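Local coordinates for protein cytosine deaminase (Klebsiella pneumoniae, PDB 4R85) that probably catalyses the hydrolytic deamination of cytosine and 5-methylcytosine, using an iron-dependent active site in an amidohydrolase-type barrel, at residues S89-P92 with E93-R96; L341-C344 with L345-V348; D380-A383 with V384-Q387. All blocks are in the same frame, centred on the assembly; numbering follows the deposited sequence.

Contact 1 of 3, residues S89-P92 with E93-R96; sequences SITP and EDTR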
ATOM      1  N   SER A  89      31.738  -3.133   8.023  1.00 24.31           N
ATOM      2  CA  SER A  89      31.506  -3.909   9.244  1.00 26.26           C
ATOM      3  C   SER A  89      30.686  -5.187   9.026  1.00 31.23           C
ATOM      4  O   SER A  89      30.213  -5.797   9.984  1.00 37.92           O
ATOM      5  CB  SER A  89      30.860  -3.043  10.329  1.00 28.56           C
ATOM      6  OG  SER A  89      29.628  -2.511   9.892  1.00 33.13           O
ATOM      7  N   ILE A  90      30.512  -5.591   7.770  1.00 25.77           N
ATOM      8  CA  ILE A  90      29.850  -6.860   7.493  1.00 28.83           C
ATOM      9  C   ILE A  90      30.720  -8.026   7.941  1.00 32.83           C
ATOM     10  O   ILE A  90      31.915  -8.069   7.640  1.00 35.30           O
ATOM     11  CB  ILE A  90      29.567  -7.047   5.999  1.00 28.80           C
ATOM     12  CG1 ILE A  90      28.539  -6.033   5.514  1.00 32.21           C
ATOM     13  CG2 ILE A  90      29.061  -8.459   5.721  1.00 32.10           C
ATOM     14  CD1 ILE A  90      28.217  -6.205   4.053  1.00 38.25           C
ATOM     15  N   THR A  91      30.124  -8.960   8.676  1.00 31.00           N
ATOM     16  CA  THR A  91      30.768 -10.237   8.958  1.00 28.51           C
ATOM     17  C   THR A  91      29.803 -11.341   8.535  1.00 26.76           C
ATOM     18  O   THR A  91      28.596 -11.091   8.401  1.00 23.36           O
ATOM     19  CB  THR A  91      31.082 -10.409  10.442  1.00 29.27           C
ATOM     20  OG1 THR A  91      29.858 -10.558  11.168  1.00 31.42           O
ATOM     21  CG2 THR A  91      31.878  -9.213  10.988  1.00 33.35           C
ATOM     22  N   PRO A  92      30.324 -12.561   8.311  1.00 25.91           N
ATOM     23  CA  PRO A  92      29.442 -13.693   7.998  1.00 25.07           C
ATOM     24  C   PRO A  92      28.397 -13.943   9.089  1.00 28.56           C
ATOM     25  O   PRO A  92      27.243 -14.196   8.765  1.00 25.45           O
ATOM     26  CB  PRO A  92      30.410 -14.874   7.905  1.00 28.93           C
ATOM     27  CG  PRO A  92      31.719 -14.252   7.496  1.00 33.39           C
ATOM     28  CD  PRO A  92      31.752 -12.928   8.206  1.00 34.08           C
ATOM     29  N   GLU A  93      28.783 -13.861  10.358  1.00 26.50           N
ATOM     30  CA  GLU A  93      27.821 -14.116  11.430  1.00 28.07           C
ATOM     31  C   GLU A  93      26.743 -13.026  11.523  1.00 28.78           C
ATOM     32  O   GLU A  93      25.572 -13.315  11.778  1.00 24.41           O
ATOM     33  CB  GLU A  93      28.523 -14.298  12.773  1.00 33.36           C
ATOM     34  CG  GLU A  93      27.605 -14.821  13.861  1.00 42.11           C
ATOM     35  CD  GLU A  93      26.730 -15.973  13.378  1.00 50.28           C
ATOM     36  OE1 GLU A  93      27.276 -16.974  12.859  1.00 47.01           O
ATOM     37  OE2 GLU A  93      25.492 -15.868  13.510  1.00 53.08           O
ATOM     38  N   ASP A  94      27.150 -11.780  11.314  1.00 28.45           N
ATOM     39  CA  ASP A  94      26.220 -10.651  11.236  1.00 27.66           C
ATOM     40  C   ASP A  94      25.209 -10.861  10.102  1.00 25.48           C
ATOM     41  O   ASP A  94      23.998 -10.692  10.280  1.00 24.76           O
ATOM     42  CB  ASP A  94      27.024  -9.355  11.025  1.00 28.86           C
ATOM     43  CG  ASP A  94      26.176  -8.192  10.527  1.00 34.84           C
ATOM     44  OD1 ASP A  94      25.163  -7.864  11.177  1.00 35.92           O
ATOM     45  OD2 ASP A  94      26.543  -7.598   9.487  1.00 33.45           O
ATOM     46  N   THR A  95      25.712 -11.242   8.936  1.00 22.23           N
ATOM     47  CA  THR A  95      24.856 -11.435   7.774  1.00 20.28           C
ATOM     48  C   THR A  95      23.878 -12.571   8.026  1.00 18.99           C
ATOM     49  O   THR A  95      22.681 -12.449   7.758  1.00 18.82           O
ATOM     50  CB  THR A  95      25.699 -11.729   6.532  1.00 21.21           C
ATOM     51  OG1 THR A  95      26.581 -10.624   6.303  1.00 21.94           O
ATOM     52  CG2 THR A  95      24.815 -11.953   5.291  1.00 21.27           C
ATOM     53  N   ARG A  96      24.395 -13.669   8.562  1.00 19.87           N
ATOM     54  CA  ARG A  96      23.575 -14.842   8.836  1.00 22.10           C
ATOM     55  C   ARG A  96      22.386 -14.521   9.736  1.00 25.95           C
ATOM     56  O   ARG A  96      21.254 -14.916   9.443  1.00 20.80           O
ATOM     57  CB  ARG A  96      24.422 -15.931   9.485  1.00 22.80           C
ATOM     58  CG  ARG A  96      23.631 -17.132   9.943  1.00 21.26           C
ATOM     59  CD  ARG A  96      24.553 -18.150  10.604  1.00 30.08           C
ATOM     60  NE  ARG A  96      23.793 -19.266  11.147  1.00 35.77           N
ATOM     61  CZ  ARG A  96      23.304 -19.293  12.380  1.00 44.89           C
ATOM     62  NH1 ARG A  96      23.514 -18.265  13.194  1.00 47.91           N
ATOM     63  NH2 ARG A  96      22.612 -20.343  12.801  1.00 44.94           N
TER
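An N-cap opens helix 92-108 of this amidohydrolase-type barrel, and Thr91 supplies it: its OG1 accepts from Asp94 N at 3.0 Å, with an angle of 158° at the hydrogen. The hydroxyl can reach that N-H because OG1 lies between the backbone N and the carbonyl carbon of its own residue (chi1 69°), while CG2 points off anti to the carbonyl carbon. Threonine suits the post, since its short side chain carries an acceptor near the first turn, where amides have no preceding carbonyl to bind. Proline suits the next position for a related reason: Pro92 has no N-H to leave without a partner, and its ring already fixes a helical phi.

The carbonyl of Thr91 does double duty. Thr95 N meets Thr91 O at 2.9 Å, the regular helical bond, and the hydroxyl Thr95 OG1 gives a second bond to the same Thr91 O, also 2.9 Å, coming from above the carbonyl plane. Thr95 OG1 also lies 3.3 Å from Ile90 CG2, and the buried Thr95 side chain touches Ala127 and Ala130 of helix 126-137. Arg96 N closes the next turn onto Pro92 O at 2.9 Å.

Asp94 lays its CB 3.1 Å from Thr91 OG1, the two side chains crossing at about a right angle. Its carboxylate turns to Arg98 and Arg86 in salt bridges. Arg96 runs out extended so that NH1 reaches Glu93 OE2 at 3.1 Å, on the syn lone pair, while NH2 pairs with Glu137. Acids in this first turn probably offset the partial positive charge of the helix start, while Arg86 of helix 76-87 and Glu137 of helix 126-137 carry the charge pairing to the neighbouring helices.

Contact 2 of 3, residues L341-C344 with L345-V348; sequences LQRC and LDFV
Arg343 O accepts from Asp346 N at 3.1 Å and Cys344 O from Phe347 N at 3.2 Å, two i to i+3 bonds that wind the chain into a short 3-10 turn after helix 338-342. The turn leads on to helix 350-355 within the amidohydrolase fold.

Arg343 dominates the side-chain side. Its CG sits between the backbone N and the carbonyl carbon (chi1 50°), and further bends at chi2 and chi3 fold the long chain back over the turn. An arginine fits here because its flat cation can use edge and face at once. At the edge, NE and NH1 both grip one oxygen, Asp346 OD2; the NE bond is 2.9 Å long and meets the carboxylate from above its plane, whereas NH1 comes in on the anti lone pair. The carboxylate and guanidinium planes stand 74° apart. Two outside partners extend the network, Asp297 to Arg343 NH2 and Arg9 to Asp346 OD1, so the acid is shared between two arginines and would probably stay ionised.

Over one face of the guanidinium stands Phe347, its ring tilted 41° to it. Phenylalanine gives the cation a nonpolar cover that asks for no hydrogen bond, and the ring also packs on Met335. Cys344 and Leu345 point away into buried surroundings, Cys344 against Leu330 and Val384, Leu345 against Leu326 and Leu47, where a small thiol and a branched aliphatic chain fit the surroundings. The closest approach of the ring to the cation is Phe347 CZ, 3.6 Å from Arg343 CZ.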
ATOM      1  N   LEU A 341      -8.191  -7.846 -11.175  1.00 15.50           N
ATOM      2  CA  LEU A 341      -8.381  -8.293  -9.791  1.00 21.16           C
ATOM      3  C   LEU A 341      -8.724  -9.781  -9.655  1.00 22.05           C
ATOM      4  O   LEU A 341      -8.347 -10.420  -8.673  1.00 21.84           O
ATOM      5  CB  LEU A 341      -9.426  -7.419  -9.083  1.00 18.35           C
ATOM      6  CG  LEU A 341      -8.907  -6.013  -8.739  1.00 20.78           C
ATOM      7  CD1 LEU A 341     -10.023  -5.101  -8.243  1.00 20.64           C
ATOM      8  CD2 LEU A 341      -7.793  -6.083  -7.708  1.00 28.54           C
ATOM      9  N   GLN A 342      -9.423 -10.335 -10.642  1.00 16.71           N
ATOM     10  CA  GLN A 342      -9.773 -11.752 -10.624  1.00 18.34           C
ATOM     11  C   GLN A 342      -8.592 -12.717 -10.786  1.00 19.15           C
ATOM     12  O   GLN A 342      -8.716 -13.897 -10.464  1.00 20.69           O
ATOM     13  CB  GLN A 342     -10.831 -12.063 -11.682  1.00 21.16           C
ATOM     14  CG  GLN A 342     -12.235 -11.662 -11.273  1.00 33.57           C
ATOM     15  CD  GLN A 342     -13.291 -12.527 -11.937  1.00 49.93           C
ATOM     16  OE1 GLN A 342     -14.234 -12.984 -11.287  1.00 57.00           O
ATOM     17  NE2 GLN A 342     -13.132 -12.765 -13.237  1.00 51.96           N
ATOM     18  N   ARG A 343      -7.468 -12.227 -11.301  1.00 15.10           N
ATOM     19  CA  ARG A 343      -6.276 -13.067 -11.492  1.00 13.68           C
ATOM     20  C   ARG A 343      -5.001 -12.431 -10.923  1.00 14.38           C
ATOM     21  O   ARG A 343      -3.892 -12.831 -11.293  1.00 14.63           O
ATOM     22  CB  ARG A 343      -6.070 -13.407 -12.985  1.00 16.32           C
ATOM     23  CG  ARG A 343      -6.117 -12.220 -13.968  1.00 16.58           C
ATOM     24  CD  ARG A 343      -4.909 -11.279 -13.880  1.00 25.05           C
ATOM     25  NE  ARG A 343      -3.656 -11.953 -14.219  1.00 24.16           N
ATOM     26  CZ  ARG A 343      -2.855 -11.582 -15.212  1.00 21.20           C
ATOM     27  NH1 ARG A 343      -1.744 -12.270 -15.464  1.00 22.72           N
ATOM     28  NH2 ARG A 343      -3.160 -10.521 -15.951  1.00 22.40           N
ATOM     29  N   CYS A 344      -5.145 -11.442 -10.046  1.00 12.93           N
ATOM     30  CA  CYS A 344      -3.972 -10.677  -9.589  1.00 14.93           C
ATOM     31  C   CYS A 344      -2.961 -11.505  -8.802  1.00 14.16           C
ATOM     32  O   CYS A 344      -1.787 -11.121  -8.683  1.00 13.89           O
ATOM     33  CB  CYS A 344      -4.389  -9.451  -8.771  1.00 15.95           C
ATOM     34  SG  CYS A 344      -5.219  -9.845  -7.208  1.00 18.90           S
ATOM     35  N   LEU A 345      -3.381 -12.645  -8.266  1.00 13.13           N
ATOM     36  CA  LEU A 345      -2.418 -13.462  -7.516  1.00 14.22           C
ATOM     37  C   LEU A 345      -1.323 -14.069  -8.411  1.00 15.17           C
ATOM     38  O   LEU A 345      -0.266 -14.489  -7.908  1.00 14.64           O
ATOM     39  CB  LEU A 345      -3.117 -14.541  -6.674  1.00 19.24           C
ATOM     40  CG  LEU A 345      -3.846 -14.032  -5.422  1.00 15.94           C
ATOM     41  CD1 LEU A 345      -4.518 -15.181  -4.661  1.00 16.09           C
ATOM     42  CD2 LEU A 345      -2.894 -13.243  -4.508  1.00 17.82           C
ATOM     43  N   ASP A 346      -1.567 -14.094  -9.724  1.00 15.39           N
ATOM     44  CA  ASP A 346      -0.538 -14.479 -10.700  1.00 18.66           C
ATOM     45  C   ASP A 346       0.803 -13.780 -10.442  1.00 15.76           C
ATOM     46  O   ASP A 346       1.871 -14.376 -10.603  1.00 12.88           O
ATOM     47  CB  ASP A 346      -0.952 -14.099 -12.125  1.00 16.72           C
ATOM     48  CG  ASP A 346      -2.058 -14.976 -12.696  1.00 23.22           C
ATOM     49  OD1 ASP A 346      -2.418 -16.017 -12.097  1.00 21.14           O
ATOM     50  OD2 ASP A 346      -2.552 -14.612 -13.787  1.00 19.68           O
ATOM     51  N   PHE A 347       0.743 -12.506 -10.075  1.00 11.48           N
ATOM     52  CA  PHE A 347       1.945 -11.670 -10.003  1.00 13.89           C
ATOM     53  C   PHE A 347       2.833 -11.941  -8.798  1.00 15.96           C
ATOM     54  O   PHE A 347       3.959 -11.435  -8.729  1.00 16.18           O
ATOM     55  CB  PHE A 347       1.568 -10.185 -10.084  1.00 16.51           C
ATOM     56  CG  PHE A 347       0.837  -9.837 -11.352  1.00 17.87           C
ATOM     57  CD1 PHE A 347       1.503  -9.855 -12.570  1.00 19.09           C
ATOM     58  CD2 PHE A 347      -0.514  -9.533 -11.332  1.00 18.75           C
ATOM     59  CE1 PHE A 347       0.836  -9.560 -13.752  1.00 20.73           C
ATOM     60  CE2 PHE A 347      -1.186  -9.239 -12.506  1.00 19.23           C
ATOM     61  CZ  PHE A 347      -0.513  -9.250 -13.717  1.00 21.48           C
ATOM     62  N   VAL A 348       2.334 -12.739  -7.855  1.00 11.95           N
ATOM     63  CA  VAL A 348       3.114 -13.083  -6.668  1.00 11.45           C
ATOM     64  C   VAL A 348       3.166 -14.587  -6.421  1.00 18.57           C
ATOM     65  O   VAL A 348       3.643 -15.033  -5.378  1.00 14.77           O
ATOM     66  CB  VAL A 348       2.592 -12.373  -5.424  1.00 11.72           C
ATOM     67  CG1 VAL A 348       2.716 -10.853  -5.605  1.00 14.89           C
ATOM     68  CG2 VAL A 348       1.157 -12.781  -5.154  1.00 16.40           C
TER

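Contact 3 of 3, residues D380-A383 with V384-Q387; sequences DYEA and VRRQ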
ATOM      1  N   ASP A 380      -8.970 -14.359  -5.576  1.00 18.39           N
ATOM      2  CA  ASP A 380      -7.883 -13.376  -5.721  1.00 19.10           C
ATOM      3  C   ASP A 380      -8.281 -11.981  -5.232  1.00 20.53           C
ATOM      4  O   ASP A 380      -7.527 -11.322  -4.525  1.00 19.37           O
ATOM      5  CB  ASP A 380      -7.446 -13.245  -7.188  1.00 16.52           C
ATOM      6  CG  ASP A 380      -6.672 -14.450  -7.697  1.00 21.14           C
ATOM      7  OD1 ASP A 380      -6.969 -15.593  -7.287  1.00 18.21           O
ATOM      8  OD2 ASP A 380      -5.771 -14.241  -8.544  1.00 17.22           O
ATOM      9  N   TYR A 381      -9.465 -11.536  -5.640  1.00 18.50           N
ATOM     10  CA  TYR A 381      -9.972 -10.211  -5.294  1.00 16.69           C
ATOM     11  C   TYR A 381     -10.054  -9.999  -3.786  1.00 20.59           C
ATOM     12  O   TYR A 381      -9.578  -8.991  -3.262  1.00 16.51           O
ATOM     13  CB  TYR A 381     -11.356 -10.013  -5.912  1.00 18.74           C
ATOM     14  CG  TYR A 381     -12.070  -8.771  -5.434  1.00 21.52           C
ATOM     15  CD1 TYR A 381     -11.740  -7.522  -5.941  1.00 22.08           C
ATOM     16  CD2 TYR A 381     -13.079  -8.848  -4.480  1.00 27.32           C
ATOM     17  CE1 TYR A 381     -12.392  -6.385  -5.516  1.00 19.80           C
ATOM     18  CE2 TYR A 381     -13.739  -7.714  -4.046  1.00 28.73           C
ATOM     19  CZ  TYR A 381     -13.391  -6.484  -4.572  1.00 29.52           C
ATOM     20  OH  TYR A 381     -14.045  -5.350  -4.152  1.00 34.91           O
ATOM     21  N   GLU A 382     -10.667 -10.949  -3.089  1.00 17.94           N
ATOM     22  CA  GLU A 382     -10.784 -10.845  -1.640  1.00 21.10           C
ATOM     23  C   GLU A 382      -9.423 -10.945  -0.955  1.00 21.29           C
ATOM     24  O   GLU A 382      -9.186 -10.283   0.053  1.00 20.39           O
ATOM     25  CB  GLU A 382     -11.760 -11.898  -1.106  1.00 18.35           C
ATOM     26  CG  GLU A 382     -13.198 -11.579  -1.471  1.00 24.28           C
ATOM     27  CD  GLU A 382     -13.679 -10.295  -0.801  1.00 33.52           C
ATOM     28  OE1 GLU A 382     -13.413 -10.123   0.406  1.00 34.06           O
ATOM     29  OE2 GLU A 382     -14.310  -9.457  -1.475  1.00 40.80           O
ATOM     30  N   ALA A 383      -8.531 -11.759  -1.510  1.00 17.15           N
ATOM     31  CA  ALA A 383      -7.192 -11.900  -0.943  1.00 16.38           C
ATOM     32  C   ALA A 383      -6.478 -10.551  -0.872  1.00 17.53           C
ATOM     33  O   ALA A 383      -5.946 -10.183   0.179  1.00 17.83           O
ATOM     34  CB  ALA A 383      -6.366 -12.917  -1.737  1.00 15.58           C
ATOM     35  N   VAL A 384      -6.495  -9.795  -1.969  1.00 18.66           N
ATOM     36  CA  VAL A 384      -5.804  -8.502  -1.985  1.00 16.09           C
ATOM     37  C   VAL A 384      -6.595  -7.409  -1.253  1.00 19.30           C
ATOM     38  O   VAL A 384      -6.012  -6.544  -0.582  1.00 17.49           O
ATOM     39  CB  VAL A 384      -5.375  -8.053  -3.421  1.00 17.41           C
ATOM     40  CG1 VAL A 384      -6.554  -7.571  -4.247  1.00 21.12           C
ATOM     41  CG2 VAL A 384      -4.301  -6.943  -3.332  1.00 18.72           C
ATOM     42  N   ARG A 385      -7.919  -7.463  -1.350  1.00 18.05           N
ATOM     43  CA  ARG A 385      -8.741  -6.446  -0.708  1.00 19.00           C
ATOM     44  C   ARG A 385      -8.625  -6.525   0.803  1.00 22.25           C
ATOM     45  O   ARG A 385      -8.546  -5.493   1.473  1.00 16.46           O
ATOM     46  CB  ARG A 385     -10.215  -6.571  -1.085  1.00 15.20           C
ATOM     47  CG  ARG A 385     -11.034  -5.396  -0.563  1.00 15.56           C
ATOM     48  CD  ARG A 385     -12.525  -5.558  -0.829  1.00 17.38           C
ATOM     49  NE  ARG A 385     -13.109  -6.647  -0.052  1.00 18.43           N
ATOM     50  CZ  ARG A 385     -13.478  -6.559   1.227  1.00 22.99           C
ATOM     51  NH1 ARG A 385     -14.005  -7.615   1.843  1.00 21.67           N
ATOM     52  NH2 ARG A 385     -13.323  -5.422   1.898  1.00 20.99           N
ATOM     53  N   ARG A 386      -8.639  -7.750   1.325  1.00 17.75           N
ATOM     54  CA  ARG A 386      -8.597  -7.970   2.767  1.00 17.43           C
ATOM     55  C   ARG A 386      -7.184  -8.150   3.319  1.00 18.83           C
ATOM     56  O   ARG A 386      -7.014  -8.236   4.530  1.00 19.37           O
ATOM     57  CB  ARG A 386      -9.440  -9.185   3.147  1.00 17.12           C
ATOM     58  CG  ARG A 386     -10.883  -9.082   2.684  1.00 23.59           C
ATOM     59  CD  ARG A 386     -11.834  -9.705   3.685  1.00 37.23           C
ATOM     60  NE  ARG A 386     -12.098 -11.113   3.420  1.00 48.45           N
ATOM     61  CZ  ARG A 386     -11.699 -12.112   4.203  1.00 51.26           C
ATOM     62  NH1 ARG A 386     -12.001 -13.366   3.882  1.00 43.52           N
ATOM     63  NH2 ARG A 386     -11.003 -11.865   5.307  1.00 50.91           N
ATOM     64  N   GLN A 387      -6.189  -8.213   2.433  1.00 20.10           N
ATOM     65  CA  GLN A 387      -4.826  -8.584   2.810  1.00 22.57           C
ATOM     66  C   GLN A 387      -4.869  -9.885   3.605  1.00 21.48           C
ATOM     67  O   GLN A 387      -4.410  -9.944   4.750  1.00 19.68           O
ATOM     68  CB  GLN A 387      -4.163  -7.459   3.611  1.00 20.13           C
ATOM     69  CG  GLN A 387      -3.941  -6.186   2.799  1.00 21.62           C
ATOM     70  CD  GLN A 387      -2.815  -6.339   1.796  1.00 20.97           C
ATOM     71  OE1 GLN A 387      -1.642  -6.336   2.166  1.00 18.71           O
ATOM     72  NE2 GLN A 387      -3.164  -6.498   0.522  1.00 14.95           N
TER
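Arg385 lies across one helical turn from Tyr381 and beside Glu382. Its CB rests 3.3 Å from Tyr381 O, the carbonyl that also accepts from Arg385 N at 3.0 Å. With CG anti to the backbone N (chi1 -172°), the chain rises to CD, which sits 3.7 Å from Tyr381 OH and oblique to that ring. A bend at chi3 then swings the guanidinium over to Glu382. NE makes a weak bond to Glu382 OE2, and NH1 a firmer one of 3.0 Å to the syn lone pair of Glu382 OE1. At the far end, NH2 reaches Gly318 O of the second subunit, just as Tyr381 OH bonds to Pro316 O there.

Glu382 OE1 also receives a weak bond from Arg386 NE at 3.4 Å, while Arg386 CG covers a face of the Arg385 guanidinium. Glutamate has the length to reach both cations, and its bend at chi2 turns the carboxylate toward them. On the buried side, small Ala383 and branched Val384 suit the packing, Val384 against Leu326 and Leu341. Glu382, Arg385 and Arg386 together form an intrahelical i to i+3 and i to i+4 salt-bridge network, on a helix that also meets the other subunit.

Contacts 2 and 3 are neighbours, their centres about 10 Å apart, and they touch directly: the carboxylate oxygen Asp380 OD2 lies 2.9 Å from Leu345 N, probably as a hydrogen bond. Arg9 joins them too, through salt bridges to Asp346 of contact 2 and Asp380 of contact 3. Both also approach the second subunit, since Pro316 of that chain meets Leu341 as well as Tyr381. Contact 1 stands apart, with centres about 36 Å from contact 2 and about 37 Å from contact 3. Its Ile90 side chain lies about 12 Å from the bound 5-methylcytosine, too far to touch it.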